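Local structure of probable endonuclease 4 (Thermotoga maritima, 4HNO) at residues A[80-85]-A[117-122]; A[106-111]-A[213-218]. The protein probably cleaves phosphodiester bonds at apurinic or apyrimidinic sites in DNA, as a metal-dependent endonuclease of base excision repair. All blocks are in the same frame, centred on the assembly; numbering follows the deposited sequence.

Contact 1: A[80-85]-A[117-122]; sequences ASPKDD and LGTGEE
Pro-82 meets Thr-119 and Leu-117, and its ring makes all the close contacts between 80-85 and 117-122. Pro-82 CB lies 3.6 Å from Thr-119 OG1. The same Pro-82 CB is 3.8 Å from the Thr-119 methyl, CG2. Next round the ring, Pro-82 CG also rests on Thr-119 CG2, at 3.9 Å. Pro-82 CD turns to the other neighbour and sits 4.0 Å from Leu-117 CD1. The proline and leucine side chains cross at about a right angle. Thr-119 keeps its methyl anti to its own carbonyl carbon and its hydroxyl between N and C (chi1 66°), and both branches reach the proline. The hydroxyl is bonded elsewhere, to His-116 O and to Arg-127 NH1, so toward Pro-82 it makes only van der Waals contact. Arg-127, on helix 121-136, also bonds Ala-80 O and touches Pro-82, so it joins the first loop to Thr-119 of the second. Beside the proline, Ser-81 OG accepts the backbone N-H of Lys-83 at 3.0 Å. This forms an ST turn just before helix 84-104, whose N-cap position is Lys-83. Gly-120 is the N-cap of helix 121-136. The contact thus joins two loops that lead from strands into the following helices of a TIM barrel.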
loop_
_atom_site.group_PDB
_atom_site.type_symbol
_atom_site.label_atom_id
_atom_site.label_comp_id
_atom_site.label_asym_id
_atom_site.label_seq_id
_atom_site.Cartn_x
_atom_site.Cartn_y
_atom_site.Cartn_z
ATOM N N ALA A 80 -1.262 15.928 -6.217
ATOM C CA ALA A 80 -0.879 16.406 -7.541
ATOM C C ALA A 80 -1.942 17.287 -8.172
ATOM O O ALA A 80 -1.738 17.779 -9.277
ATOM C CB ALA A 80 -0.559 15.254 -8.477
ATOM N N SER A 81 -3.064 17.502 -7.508
ATOM C CA SER A 81 -4.154 18.216 -8.144
ATOM C C SER A 81 -3.712 19.591 -8.590
ATOM O O SER A 81 -3.083 20.324 -7.828
ATOM C CB SER A 81 -5.314 18.396 -7.183
ATOM O OG SER A 81 -6.329 19.159 -7.809
ATOM N N PRO A 82 -4.104 20.003 -9.793
ATOM C CA PRO A 82 -3.838 21.372 -10.244
ATOM C C PRO A 82 -4.883 22.365 -9.730
ATOM O O PRO A 82 -4.822 23.530 -10.104
ATOM C CB PRO A 82 -3.910 21.240 -11.769
ATOM C CG PRO A 82 -4.939 20.184 -11.966
ATOM C CD PRO A 82 -4.704 19.182 -10.853
ATOM N N LYS A 83 -5.832 21.900 -8.931
ATOM C CA LYS A 83 -6.827 22.745 -8.301
ATOM C C LYS A 83 -6.365 23.054 -6.894
ATOM O O LYS A 83 -6.249 22.173 -6.051
ATOM C CB LYS A 83 -8.188 22.051 -8.279
ATOM C CG LYS A 83 -8.618 21.478 -9.632
ATOM C CD LYS A 83 -8.558 22.457 -10.789
ATOM C CE LYS A 83 -8.910 21.779 -12.115
ATOM N NZ LYS A 83 -10.143 20.941 -12.038
ATOM N N ASP A 84 -6.097 24.314 -6.617
ATOM C CA ASP A 84 -5.531 24.660 -5.327
ATOM C C ASP A 84 -6.438 24.293 -4.155
ATOM O O ASP A 84 -5.938 23.928 -3.101
ATOM C CB ASP A 84 -5.197 26.137 -5.293
ATOM C CG ASP A 84 -4.581 26.543 -3.987
ATOM O OD1 ASP A 84 -3.478 26.045 -3.686
ATOM O OD2 ASP A 84 -5.206 27.311 -3.239
ATOM N N ASP A 85 -7.754 24.408 -4.332
ATOM C CA ASP A 85 -8.705 23.969 -3.303
ATOM C C ASP A 85 -8.410 22.541 -2.887
ATOM O O ASP A 85 -8.234 22.246 -1.692
ATOM C CB ASP A 85 -10.159 24.025 -3.829
ATOM C CG ASP A 85 -10.736 25.419 -3.852
ATOM O OD1 ASP A 85 -9.991 26.386 -3.584
ATOM O OD2 ASP A 85 -11.950 25.533 -4.157
ATOM N N LEU A 117 -4.111 15.444 -13.669
ATOM C CA LEU A 117 -5.265 15.741 -14.535
ATOM C C LEU A 117 -4.891 16.345 -15.907
ATOM O O LEU A 117 -5.654 17.119 -16.506
ATOM C CB LEU A 117 -6.263 16.645 -13.802
ATOM C CG LEU A 117 -7.109 15.951 -12.725
ATOM C CD1 LEU A 117 -6.272 15.606 -11.502
ATOM C CD2 LEU A 117 -8.316 16.790 -12.310
ATOM N N GLY A 118 -3.723 15.956 -16.408
ATOM C CA GLY A 118 -3.240 16.394 -17.710
ATOM C C GLY A 118 -2.498 17.725 -17.736
ATOM O O GLY A 118 -2.358 18.334 -18.785
ATOM N N THR A 119 -2.006 18.170 -16.584
ATOM C CA THR A 119 -1.294 19.441 -16.464
ATOM C C THR A 119 0.214 19.279 -16.286
ATOM O O THR A 119 0.917 20.256 -16.015
ATOM C CB THR A 119 -1.833 20.289 -15.302
ATOM O OG1 THR A 119 -1.565 19.639 -14.055
ATOM C CG2 THR A 119 -3.324 20.550 -15.460
ATOM N N GLY A 120 0.706 18.057 -16.416
ATOM C CA GLY A 120 2.134 17.824 -16.512
ATOM C C GLY A 120 2.692 16.998 -15.371
ATOM O O GLY A 120 2.482 17.317 -14.201
ATOM N N GLU A 121 3.439 15.952 -15.717
ATOM C CA GLU A 121 4.102 15.122 -14.734
ATOM C C GLU A 121 5.049 15.917 -13.865
ATOM O O GLU A 121 5.029 15.762 -12.652
ATOM C CB GLU A 121 4.865 13.980 -15.413
ATOM C CG GLU A 121 5.600 13.077 -14.426
ATOM C CD GLU A 121 6.530 12.059 -15.092
ATOM O OE1 GLU A 121 6.184 11.528 -16.155
ATOM O OE2 GLU A 121 7.606 11.774 -14.534
ATOM N N GLU A 122 5.911 16.740 -14.457
ATOM C CA GLU A 122 6.938 17.421 -13.677
ATOM C C GLU A 122 6.303 18.376 -12.674
ATOM O O GLU A 122 6.681 18.422 -11.502
ATOM C CB GLU A 122 7.903 18.185 -14.592
ATOM C CG GLU A 122 8.721 17.309 -15.523
ATOM C CD GLU A 122 7.982 16.943 -16.801
ATOM O OE1 GLU A 122 6.797 17.316 -16.949
ATOM O OE2 GLU A 122 8.598 16.287 -17.669
#

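Contact 2: A[106-111]-A[213-218]. With MN (manganese (II) ion), chain E.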
loop_
_atom_site.group_PDB
_atom_site.type_symbol
_atom_site.label_atom_id
_atom_site.label_comp_id
_atom_site.label_asym_id
_atom_site.label_seq_id
_atom_site.Cartn_x
_atom_site.Cartn_y
_atom_site.Cartn_z
ATOM N N ILE A 106 0.074 3.307 14.565
ATOM C CA ILE A 106 0.409 2.825 13.230
ATOM C C ILE A 106 1.579 3.646 12.685
ATOM O O ILE A 106 1.605 4.876 12.771
ATOM C CB ILE A 106 -0.834 2.904 12.314
ATOM C CG1 ILE A 106 -1.927 1.936 12.764
ATOM C CG2 ILE A 106 -0.472 2.697 10.863
ATOM C CD1 ILE A 106 -1.664 0.508 12.433
ATOM N N ARG A 107 2.518 2.928 12.092
ATOM C CA ARG A 107 3.794 3.482 11.708
ATOM C C ARG A 107 3.867 3.967 10.252
ATOM O O ARG A 107 4.789 4.683 9.889
ATOM C CB ARG A 107 4.860 2.418 11.956
ATOM C CG ARG A 107 5.004 2.086 13.421
ATOM C CD ARG A 107 6.036 1.010 13.665
ATOM N NE ARG A 107 6.099 0.728 15.100
ATOM C CZ ARG A 107 6.818 -0.242 15.639
ATOM N NH1 ARG A 107 7.538 -1.043 14.871
ATOM N NH2 ARG A 107 6.801 -0.430 16.949
ATOM N N TYR A 108 2.906 3.539 9.448
ATOM C CA TYR A 108 2.971 3.692 7.989
ATOM C C TYR A 108 1.618 4.145 7.455
ATOM O O TYR A 108 0.583 3.569 7.792
ATOM C CB TYR A 108 3.289 2.358 7.332
ATOM C CG TYR A 108 4.628 1.812 7.688
ATOM C CD1 TYR A 108 4.774 0.671 8.441
ATOM C CD2 TYR A 108 5.761 2.465 7.247
ATOM C CE1 TYR A 108 6.040 0.197 8.769
ATOM C CE2 TYR A 108 7.015 2.012 7.569
ATOM C CZ TYR A 108 7.157 0.877 8.328
ATOM O OH TYR A 108 8.438 0.461 8.630
ATOM N N LEU A 109 1.670 5.116 6.549
ATOM C CA LEU A 109 0.492 5.633 5.861
ATOM C C LEU A 109 0.784 5.595 4.368
ATOM O O LEU A 109 1.660 6.316 3.879
ATOM C CB LEU A 109 0.193 7.068 6.317
ATOM C CG LEU A 109 -1.000 7.739 5.633
ATOM C CD1 LEU A 109 -2.298 6.987 5.853
ATOM C CD2 LEU A 109 -1.130 9.156 6.138
ATOM N N ASN A 110 0.062 4.745 3.662
ATOM C CA ASN A 110 0.272 4.479 2.244
ATOM C C ASN A 110 -0.619 5.363 1.393
ATOM O O ASN A 110 -1.842 5.354 1.571
ATOM C CB ASN A 110 -0.053 3.007 2.000
ATOM C CG ASN A 110 0.067 2.615 0.548
ATOM O OD1 ASN A 110 1.111 2.164 0.106
ATOM N ND2 ASN A 110 -0.996 2.793 -0.189
ATOM N N ILE A 111 -0.019 6.072 0.438
ATOM C CA ILE A 111 -0.752 6.954 -0.454
ATOM C C ILE A 111 -0.461 6.611 -1.914
ATOM O O ILE A 111 0.611 6.175 -2.275
ATOM C CB ILE A 111 -0.393 8.456 -0.193
ATOM C CG1 ILE A 111 1.009 8.833 -0.700
ATOM C CG2 ILE A 111 -0.529 8.835 1.264
ATOM C CD1 ILE A 111 1.243 10.345 -0.802
ATOM N N ARG A 213 13.680 0.225 1.651
ATOM C CA ARG A 213 12.520 1.097 1.515
ATOM C C ARG A 213 11.260 0.387 1.051
ATOM O O ARG A 213 10.189 1.011 1.053
ATOM C CB ARG A 213 12.837 2.273 0.589
ATOM C CG ARG A 213 13.863 3.274 1.124
ATOM C CD ARG A 213 13.285 4.207 2.169
ATOM N NE ARG A 213 13.226 3.632 3.489
ATOM C CZ ARG A 213 12.802 4.292 4.561
ATOM N NH1 ARG A 213 12.228 5.482 4.441
ATOM N NH2 ARG A 213 12.927 3.735 5.772
ATOM N N LEU A 214 11.339 -0.873 0.646
ATOM C CA LEU A 214 10.144 -1.602 0.264
ATOM C C LEU A 214 9.486 -2.144 1.526
ATOM O O LEU A 214 9.949 -3.123 2.115
ATOM C CB LEU A 214 10.485 -2.737 -0.714
ATOM C CG LEU A 214 9.291 -3.578 -1.147
ATOM C CD1 LEU A 214 8.248 -2.746 -1.882
ATOM C CD2 LEU A 214 9.766 -4.747 -2.003
ATOM N N LYS A 215 8.412 -1.488 1.961
ATOM C CA LYS A 215 7.795 -1.796 3.247
ATOM C C LYS A 215 6.553 -2.663 3.173
ATOM O O LYS A 215 6.176 -3.286 4.162
ATOM C CB LYS A 215 7.445 -0.503 3.988
ATOM C CG LYS A 215 8.637 0.368 4.339
ATOM C CD LYS A 215 9.626 -0.319 5.253
ATOM C CE LYS A 215 10.765 0.612 5.582
ATOM N NZ LYS A 215 11.808 -0.057 6.404
ATOM N N MET A 216 5.908 -2.703 2.014
ATOM C CA MET A 216 4.664 -3.439 1.852
ATOM C C MET A 216 4.542 -3.836 0.390
ATOM O O MET A 216 4.925 -3.067 -0.496
ATOM C CB MET A 216 3.469 -2.579 2.267
ATOM C CG MET A 216 2.104 -3.212 1.979
ATOM S SD MET A 216 0.710 -2.461 2.859
ATOM C CE MET A 216 0.961 -0.704 2.567
ATOM N N ILE A 217 3.973 -5.010 0.161
ATOM C CA ILE A 217 3.501 -5.426 -1.156
ATOM C C ILE A 217 1.993 -5.552 -1.066
ATOM O O ILE A 217 1.466 -6.185 -0.151
ATOM C CB ILE A 217 4.154 -6.750 -1.568
ATOM C CG1 ILE A 217 5.636 -6.514 -1.855
ATOM C CG2 ILE A 217 3.441 -7.363 -2.786
ATOM C CD1 ILE A 217 6.461 -7.776 -1.900
ATOM N N HIS A 218 1.297 -4.924 -2.020
ATOM C CA HIS A 218 -0.116 -5.176 -2.201
ATOM C C HIS A 218 -0.223 -6.338 -3.181
ATOM O O HIS A 218 0.175 -6.226 -4.350
ATOM C CB HIS A 218 -0.861 -3.967 -2.730
ATOM C CG HIS A 218 -1.018 -2.876 -1.734
ATOM N ND1 HIS A 218 -1.429 -1.614 -2.104
ATOM C CD2 HIS A 218 -0.879 -2.882 -0.387
ATOM C CE1 HIS A 218 -1.529 -0.896 -1.002
ATOM N NE2 HIS A 218 -1.199 -1.636 0.051
HETATM MN MN MN E . -2.792 -1.218 -3.830
HETATM O O HOH W 1 -4.166 0.114 -3.456
#
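Asn-110 (chi1 177°) and Met-216 both hold CG anti to the backbone N, which carries both side chains into the space between the strands, where they cross at about a right angle. The methionine then bends at its last torsion (chi3 48°), and Met-216 CE ends 3.8 Å from Asn-110 OD1. Met-216 CE is also 3.9 Å from Asn-110 CB. The amide of Asn-110 meets His-218 as well. Asn-110 ND2 lies 3.8 Å from His-218 CE1, with the amide and ring planes 55° apart. Other residues hold the amide: OD1 bonds Thr-179 OG1, and ND2 bonds OE2 of Glu-147, itself a metal ligand, so Asn-110 is a second-shell residue. A bond on each branch of the amide should fix its rotation. Strands 108-115 and 214-222 belong to the TIM barrel and are not paired with each other. The axes of 108-111 and 214-218 come within 9.5 Å, so side chains fill the gap across the barrel interior. On strand 214-222, His-218 ND1 binds manganese at 2.2 Å. Glu-147, Asp-181 and Glu-263 complete the protein ligands, and a water is also bound. Zinc is modelled at this site too. Gln-33 OE1 bonds His-218 NE2 and so helps to orient the ring. At the other end of the contact, Lys-215 is bent at chi2 and crosses Tyr-108 at about a right angle. Lys-215 CD lies 3.7 Å from Tyr-108 OH, and Lys-215 CG 4.0 Å from Tyr-108 CE2. That hydroxyl is hydrogen-bonded to Glu-67, while Lys-215 NZ forms a salt bridge with Glu-212.

How the contacts relate
From the N terminus, the chain first passes 80-85, at the start of helix 84-104. That helix leads into 106-111, at the start of strand 108-115. The strand runs on to 117-122, where contact 1 closes a loop with 31 residues between its segments. Helix 121-136 follows. Much later the chain reaches 213-218, and contact 2 closes a longer loop with 101 residues between. The segments alternate, so the two contacts cross rather than nest. Their centres are 24 Å apart and they do not touch. Contact 1 ties neighbouring loops at the surface. Contact 2 spans the barrel interior beside the metals. Strand 108-115 joins them: it starts in contact 2 and leads to the 117-122 loop of contact 1.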